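Local coordinates for putative uncharacterized protein (PDB 3BGK) that probably dehydrates the S-form of hydrated NAD(P)H at the expense of ADP, helping to repair this damaged cofactor, at residues Val61-Gly66 with Gly72-Ala77; Tyr68-Ala73 with Gly134-Asp139; Met109-Asp112 with Arg118-Glu121; Val129-Gly134 with Thr143-Val148; Ile159-Ala164 with Val220-Gln225. One frame throughout, in Å; residues are numbered along the deposited sequence.

Contact 1: residues Val61-Gly66 with Gly72-Ala77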
loop_
_atom_site.group_PDB
_atom_site.type_symbol
_atom_site.label_atom_id
_atom_site.label_comp_id
_atom_site.label_asym_id
_atom_site.label_seq_id
_atom_site.Cartn_x
_atom_site.Cartn_y
_atom_site.Cartn_z
ATOM N N VAL A 61 -11.771 19.378 -7.627
ATOM C CA VAL A 61 -10.555 20.017 -7.151
ATOM C C VAL A 61 -9.374 19.527 -7.961
ATOM O O VAL A 61 -9.257 18.333 -8.243
ATOM C CB VAL A 61 -10.283 19.714 -5.660
ATOM C CG1 VAL A 61 -9.098 20.527 -5.149
ATOM C CG2 VAL A 61 -11.516 19.993 -4.817
ATOM N N LEU A 62 -8.507 20.464 -8.339
ATOM C CA LEU A 62 -7.195 20.143 -8.865
ATOM C C LEU A 62 -6.131 20.501 -7.819
ATOM O O LEU A 62 -6.089 21.627 -7.305
ATOM C CB LEU A 62 -6.946 20.850 -10.211
ATOM C CG LEU A 62 -5.548 20.726 -10.848
ATOM C CD1 LEU A 62 -5.270 19.330 -11.389
ATOM C CD2 LEU A 62 -5.335 21.760 -11.935
ATOM N N LEU A 63 -5.286 19.528 -7.491
ATOM C CA LEU A 63 -4.187 19.746 -6.563
ATOM C C LEU A 63 -2.924 19.806 -7.386
ATOM O O LEU A 63 -2.771 19.040 -8.332
ATOM C CB LEU A 63 -4.103 18.617 -5.535
ATOM C CG LEU A 63 -5.119 18.623 -4.390
ATOM C CD1 LEU A 63 -6.471 18.105 -4.827
ATOM C CD2 LEU A 63 -4.605 17.814 -3.227
ATOM N N ILE A 64 -2.037 20.733 -7.047
ATOM C CA ILE A 64 -0.793 20.920 -7.771
ATOM C C ILE A 64 0.328 21.025 -6.752
ATOM O O ILE A 64 0.355 21.956 -5.953
ATOM C CB ILE A 64 -0.832 22.189 -8.655
ATOM C CG1 ILE A 64 -2.043 22.158 -9.590
ATOM C CG2 ILE A 64 0.464 22.346 -9.446
ATOM C CD1 ILE A 64 -2.348 23.480 -10.235
ATOM N N GLY A 65 1.235 20.059 -6.779
ATOM C CA GLY A 65 2.319 19.984 -5.812
ATOM C C GLY A 65 2.981 18.621 -5.844
ATOM O O GLY A 65 2.896 17.908 -6.838
ATOM N N GLY A 66 3.647 18.253 -4.753
ATOM C CA GLY A 66 4.320 16.962 -4.683
ATOM C C GLY A 66 5.469 16.909 -5.659
ATOM O O GLY A 66 5.821 15.843 -6.173
ATOM N N GLY A 72 5.116 13.137 -0.805
ATOM C CA GLY A 72 4.187 12.762 0.271
ATOM C C GLY A 72 3.177 13.840 0.644
ATOM O O GLY A 72 2.029 13.538 0.991
ATOM N N ALA A 73 3.610 15.098 0.563
ATOM C CA ALA A 73 2.769 16.258 0.864
ATOM C C ALA A 73 1.506 16.319 0.004
ATOM O O ALA A 73 0.415 16.583 0.516
ATOM C CB ALA A 73 3.575 17.548 0.721
ATOM N N ILE A 74 1.651 16.076 -1.298
ATOM C CA ILE A 74 0.504 16.123 -2.200
ATOM C C ILE A 74 -0.368 14.876 -2.035
ATOM O O ILE A 74 -1.575 14.937 -2.258
ATOM C CB ILE A 74 0.909 16.352 -3.673
ATOM C CG1 ILE A 74 -0.201 17.084 -4.442
ATOM C CG2 ILE A 74 1.271 15.033 -4.370
ATOM C CD1 ILE A 74 -0.497 18.512 -3.978
ATOM N N ILE A 75 0.248 13.763 -1.632
ATOM C CA ILE A 75 -0.471 12.534 -1.324
ATOM C C ILE A 75 -1.335 12.726 -0.080
ATOM O O ILE A 75 -2.441 12.187 0.002
ATOM C CB ILE A 75 0.481 11.324 -1.110
ATOM C CG1 ILE A 75 1.249 11.003 -2.398
ATOM C CG2 ILE A 75 -0.296 10.101 -0.639
ATOM C CD1 ILE A 75 2.368 9.961 -2.232
HETATM N N MSE A 76 -0.838 13.499 0.881
HETATM C CA MSE A 76 -1.565 13.707 2.134
HETATM C C MSE A 76 -2.676 14.731 1.991
HETATM O O MSE A 76 -3.731 14.600 2.610
HETATM C CB MSE A 76 -0.614 14.068 3.267
HETATM C CG MSE A 76 0.143 12.866 3.787
HETATM SE SE MSE A 76 1.408 13.296 5.192
HETATM C CE MSE A 76 2.657 14.456 4.231
ATOM N N ALA A 77 -2.447 15.740 1.157
ATOM C CA ALA A 77 -3.503 16.681 0.807
ATOM C C ALA A 77 -4.574 15.982 -0.040
ATOM O O ALA A 77 -5.770 16.168 0.189
ATOM C CB ALA A 77 -2.929 17.880 0.086
#
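Ile74 of the helix presses its whole branched side chain onto the chain where strand 61-64 gives way to Gly65 and Gly66. This is the tight end. The CB of Ile74 stands 3.5 Å from the N of Gly66, and the CD1 of Ile74 lies 3.6 Å from the N of Gly65. With CG1 of Ile74 roughly anti to the backbone N (chi1 -151°), its CD1 is carried back along the strand until it also meets the CB of Leu63 at 3.9 Å, while CG2 settles against the CA of Gly66. Two successive glycines leave bare backbone for the isoleucine to lie on. Strand 61-64 and helical residues 72-77 run nearly antiparallel (162°); they belong to the first two elements of the beta-alpha-beta crossover 60-64, 71-83, 88-93 in a ribokinase-like three-layer fold. One helical turn on, the packing is thinner: Leu63 CD2 touches Ala77 CB at 3.7 Å, and beyond that pair the strand makes no contact with residues 72-77. Val61 turns instead to helix 249-263. Ile75 and Met76 point away from the strand and pack respectively on Pro106 and Glu107 of a neighbouring subunit, whereas Ala73 is partly exposed, in a predicted substrate site.

Contact 2: residues Tyr68-Ala73 with Gly134-Asp139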
loop_
_atom_site.group_PDB
_atom_site.type_symbol
_atom_site.label_atom_id
_atom_site.label_comp_id
_atom_site.label_asym_id
_atom_site.label_seq_id
_atom_site.Cartn_x
_atom_site.Cartn_y
_atom_site.Cartn_z
ATOM N N TYR A 68 9.235 16.835 -6.632
ATOM C CA TYR A 68 10.402 16.193 -6.034
ATOM C C TYR A 68 11.212 17.186 -5.188
ATOM O O TYR A 68 11.489 18.303 -5.636
ATOM C CB TYR A 68 11.293 15.576 -7.126
ATOM C CG TYR A 68 12.495 14.844 -6.571
ATOM C CD1 TYR A 68 13.723 15.488 -6.429
ATOM C CD2 TYR A 68 12.396 13.514 -6.165
ATOM C CE1 TYR A 68 14.827 14.820 -5.902
ATOM C CE2 TYR A 68 13.485 12.839 -5.636
ATOM C CZ TYR A 68 14.696 13.493 -5.508
ATOM O OH TYR A 68 15.776 12.819 -4.992
ATOM N N PRO A 69 11.600 16.781 -3.965
ATOM C CA PRO A 69 11.309 15.501 -3.326
ATOM C C PRO A 69 10.128 15.499 -2.333
ATOM O O PRO A 69 10.039 14.609 -1.482
ATOM C CB PRO A 69 12.623 15.202 -2.595
ATOM C CG PRO A 69 13.240 16.576 -2.314
ATOM C CD PRO A 69 12.476 17.605 -3.114
ATOM N N TYR A 70 9.211 16.455 -2.460
ATOM C CA TYR A 70 8.098 16.585 -1.502
ATOM C C TYR A 70 6.783 15.920 -1.952
ATOM O O TYR A 70 5.685 16.468 -1.759
ATOM C CB TYR A 70 7.898 18.058 -1.123
ATOM C CG TYR A 70 9.205 18.769 -0.844
ATOM C CD1 TYR A 70 9.739 19.672 -1.763
ATOM C CD2 TYR A 70 9.925 18.508 0.320
ATOM C CE1 TYR A 70 10.954 20.315 -1.518
ATOM C CE2 TYR A 70 11.142 19.136 0.570
ATOM C CZ TYR A 70 11.650 20.036 -0.352
ATOM O OH TYR A 70 12.847 20.663 -0.098
ATOM N N GLY A 71 6.905 14.722 -2.523
ATOM C CA GLY A 71 5.754 13.957 -3.004
ATOM C C GLY A 71 4.691 13.643 -1.962
ATOM O O GLY A 71 3.499 13.859 -2.200
ATOM N N GLY A 72 5.116 13.137 -0.805
ATOM C CA GLY A 72 4.187 12.762 0.271
ATOM C C GLY A 72 3.177 13.840 0.644
ATOM O O GLY A 72 2.029 13.538 0.991
ATOM N N ALA A 73 3.610 15.098 0.563
ATOM C CA ALA A 73 2.769 16.258 0.864
ATOM C C ALA A 73 1.506 16.319 0.004
ATOM O O ALA A 73 0.415 16.583 0.516
ATOM C CB ALA A 73 3.575 17.548 0.721
ATOM N N GLY A 134 4.148 20.848 -1.151
ATOM C CA GLY A 134 5.260 20.140 -1.773
ATOM C C GLY A 134 5.654 20.642 -3.153
ATOM O O GLY A 134 6.403 19.971 -3.867
ATOM N N LEU A 135 5.158 21.821 -3.528
ATOM C CA LEU A 135 5.457 22.419 -4.832
ATOM C C LEU A 135 6.954 22.702 -5.009
ATOM O O LEU A 135 7.477 22.624 -6.121
ATOM C CB LEU A 135 4.647 23.712 -5.025
ATOM C CG LEU A 135 4.650 24.449 -6.377
ATOM C CD1 LEU A 135 4.082 23.582 -7.497
ATOM C CD2 LEU A 135 3.878 25.752 -6.284
ATOM N N ALA A 136 7.625 23.017 -3.901
ATOM C CA ALA A 136 9.013 23.498 -3.899
ATOM C C ALA A 136 9.141 24.854 -4.608
ATOM O O ALA A 136 8.133 25.519 -4.880
ATOM C CB ALA A 136 9.980 22.451 -4.484
ATOM N N GLU A 137 10.377 25.264 -4.888
ATOM C CA GLU A 137 10.642 26.618 -5.377
ATOM C C GLU A 137 11.560 26.673 -6.595
ATOM O O GLU A 137 11.923 27.762 -7.047
ATOM C CB GLU A 137 11.182 27.501 -4.242
ATOM C CG GLU A 137 10.102 27.921 -3.249
ATOM C CD GLU A 137 10.642 28.651 -2.035
ATOM O OE1 GLU A 137 11.284 29.714 -2.201
ATOM O OE2 GLU A 137 10.402 28.166 -0.908
ATOM N N ASP A 138 11.917 25.501 -7.125
ATOM C CA ASP A 138 12.790 25.399 -8.306
ATOM C C ASP A 138 12.148 25.968 -9.582
ATOM O O ASP A 138 11.070 26.573 -9.528
ATOM C CB ASP A 138 13.263 23.948 -8.518
ATOM C CG ASP A 138 12.114 22.965 -8.730
ATOM O OD1 ASP A 138 12.401 21.755 -8.878
ATOM O OD2 ASP A 138 10.932 23.386 -8.747
ATOM N N ASP A 139 12.808 25.778 -10.721
ATOM C CA ASP A 139 12.314 26.325 -11.986
ATOM C C ASP A 139 10.965 25.746 -12.421
ATOM O O ASP A 139 10.100 26.483 -12.895
ATOM C CB ASP A 139 13.367 26.188 -13.092
ATOM C CG ASP A 139 14.419 27.294 -13.038
ATOM O OD1 ASP A 139 14.082 28.420 -12.599
ATOM O OD2 ASP A 139 15.581 27.038 -13.439
#
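Set anti to the carbonyl carbon of its own residue (chi1 -44°), the CG of Tyr70 starts a ring that runs past Gly134 to Ala136, while the CB of Tyr70 itself rests 3.4 Å from the CA of Gly134. Two loops meet here, each following the C-terminal end of a parallel strand, the place where open alpha/beta sheets commonly bind ligands. Gly134 and Ala73 are both predicted to bind the hydrated NADPH substrate, and the methyl CB of Ala73 comes within 3.8 Å of the N of Gly134. Gly134, with a positive phi and no side chain to hold them off, rests against both Tyr70 and the first turn of helix 71-83. Over one face of the Tyr70 ring, toward the rim, the CD of Pro69 lies 3.5 Å above the plane; a cis peptide bond precedes this proline. Met109 of a neighbouring subunit also packs on Tyr70. Farther along, Asp138 caps the start of helix 139-151 through OD2, which accepts from the N of Ala141. In the plane of the tyrosine ring, the CB of Ala136 lies 3.8 Å from the CE1 of Tyr70.

Contact 3: residues Met109-Asp112 with Arg118-Glu121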
loop_
_atom_site.group_PDB
_atom_site.type_symbol
_atom_site.label_atom_id
_atom_site.label_comp_id
_atom_site.label_asym_id
_atom_site.label_seq_id
_atom_site.Cartn_x
_atom_site.Cartn_y
_atom_site.Cartn_z
HETATM N N MSE A 109 -7.186 11.009 -10.128
HETATM C CA MSE A 109 -6.369 11.024 -11.331
HETATM C C MSE A 109 -5.106 11.832 -11.052
HETATM O O MSE A 109 -5.139 12.813 -10.309
HETATM C CB MSE A 109 -7.147 11.584 -12.523
HETATM C CG MSE A 109 -6.434 11.440 -13.865
HETATM SE SE MSE A 109 -5.358 13.013 -14.309
HETATM C CE MSE A 109 -6.666 13.912 -15.444
ATOM N N ALA A 110 -3.993 11.397 -11.626
ATOM C CA ALA A 110 -2.721 12.078 -11.439
ATOM C C ALA A 110 -1.957 12.131 -12.744
ATOM O O ALA A 110 -1.955 11.164 -13.508
ATOM C CB ALA A 110 -1.895 11.376 -10.375
ATOM N N PHE A 111 -1.303 13.261 -12.994
ATOM C CA PHE A 111 -0.474 13.414 -14.189
ATOM C C PHE A 111 0.787 14.213 -13.885
ATOM O O PHE A 111 0.917 14.821 -12.820
ATOM C CB PHE A 111 -1.272 14.043 -15.352
ATOM C CG PHE A 111 -1.722 15.459 -15.093
ATOM C CD1 PHE A 111 -1.045 16.528 -15.658
ATOM C CD2 PHE A 111 -2.819 15.724 -14.283
ATOM C CE1 PHE A 111 -1.453 17.836 -15.420
ATOM C CE2 PHE A 111 -3.230 17.031 -14.037
ATOM C CZ PHE A 111 -2.549 18.085 -14.608
ATOM N N ASP A 112 1.715 14.189 -14.834
ATOM C CA ASP A 112 2.967 14.921 -14.751
ATOM C C ASP A 112 2.678 16.411 -14.895
ATOM O O ASP A 112 2.133 16.860 -15.909
ATOM C CB ASP A 112 3.892 14.446 -15.874
ATOM C CG ASP A 112 5.341 14.845 -15.662
ATOM O OD1 ASP A 112 5.627 15.806 -14.910
ATOM O OD2 ASP A 112 6.210 14.193 -16.281
ATOM N N ARG A 118 -2.004 19.661 -20.746
ATOM C CA ARG A 118 -2.913 18.908 -19.884
ATOM C C ARG A 118 -3.184 19.655 -18.572
ATOM O O ARG A 118 -4.330 19.720 -18.118
ATOM C CB ARG A 118 -2.414 17.480 -19.631
ATOM C CG ARG A 118 -3.422 16.621 -18.881
ATOM C CD ARG A 118 -2.943 15.208 -18.647
ATOM N NE ARG A 118 -3.191 14.345 -19.802
ATOM C CZ ARG A 118 -2.241 13.700 -20.476
ATOM N NH1 ARG A 118 -0.967 13.801 -20.111
ATOM N NH2 ARG A 118 -2.567 12.936 -21.507
ATOM N N LEU A 119 -2.133 20.222 -17.979
ATOM C CA LEU A 119 -2.272 21.070 -16.793
ATOM C C LEU A 119 -3.260 22.205 -17.033
ATOM O O LEU A 119 -4.091 22.491 -16.173
ATOM C CB LEU A 119 -0.914 21.630 -16.345
ATOM C CG LEU A 119 -0.893 22.677 -15.218
ATOM C CD1 LEU A 119 -1.430 22.132 -13.891
ATOM C CD2 LEU A 119 0.505 23.237 -15.034
ATOM N N SER A 120 -3.159 22.837 -18.205
ATOM C CA SER A 120 -4.070 23.906 -18.615
ATOM C C SER A 120 -5.517 23.429 -18.708
ATOM O O SER A 120 -6.408 24.029 -18.102
ATOM C CB SER A 120 -3.628 24.515 -19.949
ATOM O OG SER A 120 -2.772 25.624 -19.741
ATOM N N GLU A 121 -5.738 22.353 -19.466
ATOM C CA GLU A 121 -7.056 21.734 -19.612
ATOM C C GLU A 121 -7.667 21.428 -18.249
ATOM O O GLU A 121 -8.845 21.698 -18.018
ATOM C CB GLU A 121 -6.966 20.443 -20.441
ATOM C CG GLU A 121 -6.740 20.653 -21.937
#
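Phe111 and Arg118, with CA atoms 8.3 Å apart, form the closest CA pair between strand 109-112, outermost in the sheet within its chain, and residues 118-121 of the following helix. The phenylalanine bridges that gap. Its CG is placed between the backbone N and the carbonyl carbon (chi1 65°), and its ring then reaches the helix backbone, with CE1 of Phe111 3.6 Å from the N of Leu119. Arg118 passes in the opposite direction over one face of the ring. Its CG lies 4.2 Å from the centroid of the Phe111 ring and only 19° off the normal, a CH-pi contact, and the CD of Arg118 meets the CG of Phe111 at 3.8 Å. A bend at chi3 then turns the chain, leaving guanidinium and ring planes 67° apart. Leu119 takes another approach: its CB comes up at the ring edge, in plane, 3.9 Å from the CE1 of Phe111. The helix thus packs on the edge strand of the parallel part of a three-layer alpha/beta sandwich. Phe111 also touches Thr90 and Ala92 of the adjacent strand 88-93, and Tyr68 of a neighbouring subunit packs on both Phe111 and Arg118. The arginine divides its work: its methylenes supply apolar cover for the ring, whereas its charged end is held by Glu115 through a salt bridge to NH1, so the contact is hydrophobic in character even though one partner is a cation.

Contact 4: residues Val129-Gly134 with Thr143-Val148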
loop_
_atom_site.group_PDB
_atom_site.type_symbol
_atom_site.label_atom_id
_atom_site.label_comp_id
_atom_site.label_asym_id
_atom_site.label_seq_id
_atom_site.Cartn_x
_atom_site.Cartn_y
_atom_site.Cartn_z
ATOM N N VAL A 129 -8.734 25.105 -7.090
ATOM C CA VAL A 129 -7.340 24.777 -7.371
ATOM C C VAL A 129 -6.493 24.971 -6.116
ATOM O O VAL A 129 -6.356 26.089 -5.607
ATOM C CB VAL A 129 -6.767 25.576 -8.577
ATOM C CG1 VAL A 129 -5.272 25.280 -8.776
ATOM C CG2 VAL A 129 -7.544 25.250 -9.852
ATOM N N LEU A 130 -5.959 23.864 -5.602
ATOM C CA LEU A 130 -5.072 23.906 -4.453
ATOM C C LEU A 130 -3.635 23.751 -4.923
ATOM O O LEU A 130 -3.196 22.663 -5.295
ATOM C CB LEU A 130 -5.434 22.832 -3.413
ATOM C CG LEU A 130 -4.437 22.506 -2.289
ATOM C CD1 LEU A 130 -3.953 23.746 -1.517
ATOM C CD2 LEU A 130 -5.030 21.489 -1.336
HETATM N N MSE A 131 -2.902 24.851 -4.896
HETATM C CA MSE A 131 -1.521 24.831 -5.324
HETATM C C MSE A 131 -0.606 25.096 -4.138
HETATM O O MSE A 131 -0.857 25.999 -3.351
HETATM C CB MSE A 131 -1.322 25.868 -6.416
HETATM C CG MSE A 131 0.055 25.883 -7.036
HETATM SE SE MSE A 131 0.230 27.369 -8.285
HETATM C CE MSE A 131 -0.586 28.792 -7.227
ATOM N N GLY A 132 0.438 24.287 -3.996
ATOM C CA GLY A 132 1.489 24.600 -3.037
ATOM C C GLY A 132 2.083 23.499 -2.182
ATOM O O GLY A 132 3.286 23.534 -1.907
ATOM N N PRO A 133 1.259 22.533 -1.725
ATOM C CA PRO A 133 1.842 21.527 -0.830
ATOM C C PRO A 133 2.891 20.676 -1.547
ATOM O O PRO A 133 2.568 19.912 -2.456
ATOM C CB PRO A 133 0.633 20.686 -0.379
ATOM C CG PRO A 133 -0.440 20.951 -1.370
ATOM C CD PRO A 133 -0.182 22.306 -1.965
ATOM N N GLY A 134 4.148 20.848 -1.151
ATOM C CA GLY A 134 5.260 20.140 -1.773
ATOM C C GLY A 134 5.654 20.642 -3.153
ATOM O O GLY A 134 6.403 19.971 -3.867
ATOM N N THR A 143 7.510 27.956 -13.192
ATOM C CA THR A 143 6.868 27.798 -14.500
ATOM C C THR A 143 5.402 27.423 -14.284
ATOM O O THR A 143 4.500 28.033 -14.868
ATOM C CB THR A 143 7.599 26.733 -15.369
ATOM O OG1 THR A 143 8.903 27.214 -15.718
ATOM C CG2 THR A 143 6.830 26.429 -16.655
ATOM N N THR A 144 5.186 26.441 -13.411
ATOM C CA THR A 144 3.859 25.967 -13.044
ATOM C C THR A 144 3.025 27.022 -12.339
ATOM O O THR A 144 1.850 27.197 -12.673
ATOM C CB THR A 144 3.941 24.747 -12.134
ATOM O OG1 THR A 144 4.759 23.754 -12.759
ATOM C CG2 THR A 144 2.553 24.184 -11.874
ATOM N N PHE A 145 3.613 27.705 -11.359
ATOM C CA PHE A 145 2.908 28.773 -10.661
ATOM C C PHE A 145 2.309 29.727 -11.685
ATOM O O PHE A 145 1.122 30.062 -11.615
ATOM C CB PHE A 145 3.839 29.543 -9.725
ATOM C CG PHE A 145 3.137 30.591 -8.903
ATOM C CD1 PHE A 145 2.673 30.294 -7.626
ATOM C CD2 PHE A 145 2.933 31.868 -9.408
ATOM C CE1 PHE A 145 2.019 31.258 -6.865
ATOM C CE2 PHE A 145 2.279 32.833 -8.659
ATOM C CZ PHE A 145 1.825 32.532 -7.387
ATOM N N ASP A 146 3.140 30.128 -12.648
ATOM C CA ASP A 146 2.763 31.111 -13.657
ATOM C C ASP A 146 1.747 30.606 -14.682
ATOM O O ASP A 146 0.975 31.399 -15.218
ATOM C CB ASP A 146 4.009 31.687 -14.341
ATOM C CG ASP A 146 4.812 32.603 -13.423
ATOM O OD1 ASP A 146 4.209 33.383 -12.650
ATOM O OD2 ASP A 146 6.055 32.544 -13.478
ATOM N N VAL A 147 1.746 29.299 -14.948
ATOM C CA VAL A 147 0.725 28.690 -15.809
ATOM C C VAL A 147 -0.630 28.812 -15.118
ATOM O O VAL A 147 -1.576 29.382 -15.673
ATOM C CB VAL A 147 1.029 27.198 -16.140
ATOM C CG1 VAL A 147 -0.144 26.546 -16.874
ATOM C CG2 VAL A 147 2.290 27.082 -16.973
ATOM N N VAL A 148 -0.690 28.294 -13.891
ATOM C CA VAL A 148 -1.885 28.336 -13.050
ATOM C C VAL A 148 -2.386 29.762 -12.910
ATOM O O VAL A 148 -3.550 30.030 -13.181
ATOM C CB VAL A 148 -1.602 27.727 -11.654
ATOM C CG1 VAL A 148 -2.783 27.936 -10.702
ATOM C CG2 VAL A 148 -1.258 26.260 -11.790
#
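A selenium atom meets an aromatic ring where Met131, present as selenomethionine, crosses Phe145 at about a right angle. The SE of Met131 is 4.8 Å from the centroid of the Phe145 ring and 47° off its normal, so this Met-aromatic contact is oblique. The methyl comes closer, with CE of Met131 3.6 Å from the CE1 of Phe145. An extended chain carries SE straight out from the strand, and the bend at chi3 (45°) then swings CE against the CD1-CE1 side of the ring. The same selenium of Met131 meets Val148 tip to tip, 3.9 Å from the CB of Val148, so Met131 packs against two residues about one turn apart on the helix. Farther back along the strand, Val129 and Val148 touch through their CG1 atoms at 4.1 Å. The contact is wholly apolar and buried, as expected where a helix covers a parallel sheet. Strand 129-131 and helical residues 143-148 run nearly antiparallel (158°); their parent elements lead on to strand 157-161, completing a beta-alpha-beta unit. Ile64 of the adjoining strand reaches Val129, Met131 and Val148, helix 116-125 packs alongside through Leu119 and Ile123, and within helix 139-151 the rings of Phe145 and Trp149 meet almost parallel.

Contact 5: residues Ile159-Ala164 with Val220-Gln225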
loop_
_atom_site.group_PDB
_atom_site.type_symbol
_atom_site.label_atom_id
_atom_site.label_comp_id
_atom_site.label_asym_id
_atom_site.label_seq_id
_atom_site.Cartn_x
_atom_site.Cartn_y
_atom_site.Cartn_z
ATOM N N ILE A 159 -6.563 28.172 -3.607
ATOM C CA ILE A 159 -5.874 28.003 -2.336
ATOM C C ILE A 159 -4.374 27.969 -2.591
ATOM O O ILE A 159 -3.873 27.154 -3.376
ATOM C CB ILE A 159 -6.330 26.737 -1.569
ATOM C CG1 ILE A 159 -7.859 26.641 -1.549
ATOM C CG2 ILE A 159 -5.784 26.753 -0.147
ATOM C CD1 ILE A 159 -8.381 25.245 -1.290
ATOM N N ILE A 160 -3.671 28.878 -1.926
ATOM C CA ILE A 160 -2.234 29.009 -2.066
ATOM C C ILE A 160 -1.597 28.555 -0.757
ATOM O O ILE A 160 -1.809 29.160 0.296
ATOM C CB ILE A 160 -1.837 30.462 -2.419
ATOM C CG1 ILE A 160 -2.559 30.914 -3.699
ATOM C CG2 ILE A 160 -0.322 30.584 -2.573
ATOM C CD1 ILE A 160 -2.578 32.419 -3.913
ATOM N N ASP A 161 -0.831 27.475 -0.837
ATOM C CA ASP A 161 -0.349 26.787 0.351
ATOM C C ASP A 161 1.162 26.706 0.353
ATOM O O ASP A 161 1.791 26.785 -0.699
ATOM C CB ASP A 161 -0.945 25.380 0.410
ATOM C CG ASP A 161 -0.585 24.643 1.680
ATOM O OD1 ASP A 161 -1.181 24.941 2.733
ATOM O OD2 ASP A 161 0.297 23.760 1.628
ATOM N N GLY A 162 1.739 26.563 1.542
ATOM C CA GLY A 162 3.160 26.292 1.694
ATOM C C GLY A 162 4.037 27.169 0.831
ATOM O O GLY A 162 3.873 28.382 0.823
ATOM N N SER A 163 4.937 26.538 0.078
ATOM C CA SER A 163 5.952 27.232 -0.719
ATOM C C SER A 163 5.386 28.149 -1.806
ATOM O O SER A 163 6.085 29.044 -2.292
ATOM C CB SER A 163 6.936 26.229 -1.334
ATOM O OG SER A 163 6.394 25.607 -2.488
ATOM N N ALA A 164 4.129 27.927 -2.182
ATOM C CA ALA A 164 3.467 28.795 -3.155
ATOM C C ALA A 164 3.191 30.188 -2.579
ATOM O O ALA A 164 2.970 31.132 -3.324
ATOM C CB ALA A 164 2.193 28.149 -3.676
ATOM N N VAL A 220 -5.715 31.510 6.587
ATOM C CA VAL A 220 -5.682 30.496 7.621
ATOM C C VAL A 220 -4.275 30.530 8.199
ATOM O O VAL A 220 -3.333 30.026 7.591
ATOM C CB VAL A 220 -6.023 29.089 7.063
ATOM C CG1 VAL A 220 -6.027 28.055 8.172
ATOM C CG2 VAL A 220 -7.367 29.098 6.351
ATOM N N ALA A 221 -4.133 31.153 9.365
ATOM C CA ALA A 221 -2.824 31.325 9.981
ATOM C C ALA A 221 -2.414 30.080 10.767
ATOM O O ALA A 221 -2.521 30.044 11.996
ATOM C CB ALA A 221 -2.801 32.576 10.867
ATOM N N LYS A 222 -1.951 29.060 10.044
ATOM C CA LYS A 222 -1.468 27.832 10.677
ATOM C C LYS A 222 -0.350 28.114 11.684
ATOM O O LYS A 222 0.678 28.731 11.362
ATOM C CB LYS A 222 -1.088 26.745 9.654
ATOM C CG LYS A 222 -1.204 27.139 8.189
ATOM C CD LYS A 222 -1.537 25.942 7.300
ATOM C CE LYS A 222 -0.293 25.194 6.825
ATOM N NZ LYS A 222 -0.636 24.264 5.699
ATOM N N SER A 223 -0.586 27.663 12.914
ATOM C CA SER A 223 0.185 28.068 14.074
ATOM C C SER A 223 0.031 27.007 15.161
ATOM O O SER A 223 -0.401 25.879 14.880
ATOM C CB SER A 223 -0.336 29.422 14.577
ATOM O OG SER A 223 0.523 29.998 15.547
ATOM N N HIS A 224 0.411 27.370 16.391
ATOM C CA HIS A 224 0.090 26.587 17.582
ATOM C C HIS A 224 -1.432 26.549 17.669
ATOM O O HIS A 224 -2.039 25.487 17.548
ATOM N N GLN A 225 -2.036 27.722 17.860
ATOM C CA GLN A 225 -3.479 27.886 17.682
ATOM C C GLN A 225 -3.772 28.596 16.367
ATOM O O GLN A 225 -3.603 29.811 16.247
ATOM C CB GLN A 225 -4.129 28.609 18.869
ATOM C CG GLN A 225 -4.880 27.676 19.824
#
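Lys222 meets Asp161 roughly perpendicularly, and the two touch only at their charged ends. The NZ of Lys222 donates to the OD1 of Asp161 at 3.1 Å, a salt bridge that uses the syn lone pair of OD1, the one on the side of the other carboxylate oxygen. Asp161 leaves its strand with CG anti to the backbone N (chi1 -175°), which brings the carboxylate nearer to Lys222 than the direction of its first bond alone would suggest. The lysine is less relaxed: its first torsion is modelled almost eclipsed, at 3°, and the chain bends again at chi3 before NZ arrives. Both residues stand where parallel strands end at their C-terminal edge, strand 181-184 lying between 157-161 and 218-221, and in ribokinase-like folds this edge carries the active site. Lys222 belongs to the predicted AMP-binding run 222-226, and a phosphate ion, probably from the crystallisation liquor, lies about 6 Å from its side chain. Just before Lys222, Ala221 is the centre of an inverse gamma turn, which the weak bond from the N of Lys222 to the O of Val220 closes. The OD1 of Asp161 has its strongest polar partner in the OG1 of Thr184, and the NZ of Lys222 makes a weak bond to the O of Gly250. His186, a predicted substrate-binding residue, packs against the lysine chain.

In the fold
Contacts 1, 3 and 4 each lay a helix on a strand of the same sheet and are buried and apolar, differing in what meets: an isoleucine on glycine backbone, a phenylalanine ring under arginine methylenes, selenomethionine against a ring and a valine. The strands of contacts 1 and 4 are hydrogen-bonded neighbours, as are those of contacts 4 and 5. Contact 2 is the surface member; it shares Ala73 with contact 1 and Gly134 with contact 4, linking two loops by the predicted substrate site. Contact 5 is buried yet ionic, in keeping with its place among predicted nucleotide-binding residues, whereas contact 3 lies away from the annotated sites. Contacts 1, 2 and 3 also meet other subunits; 4 and 5 do not.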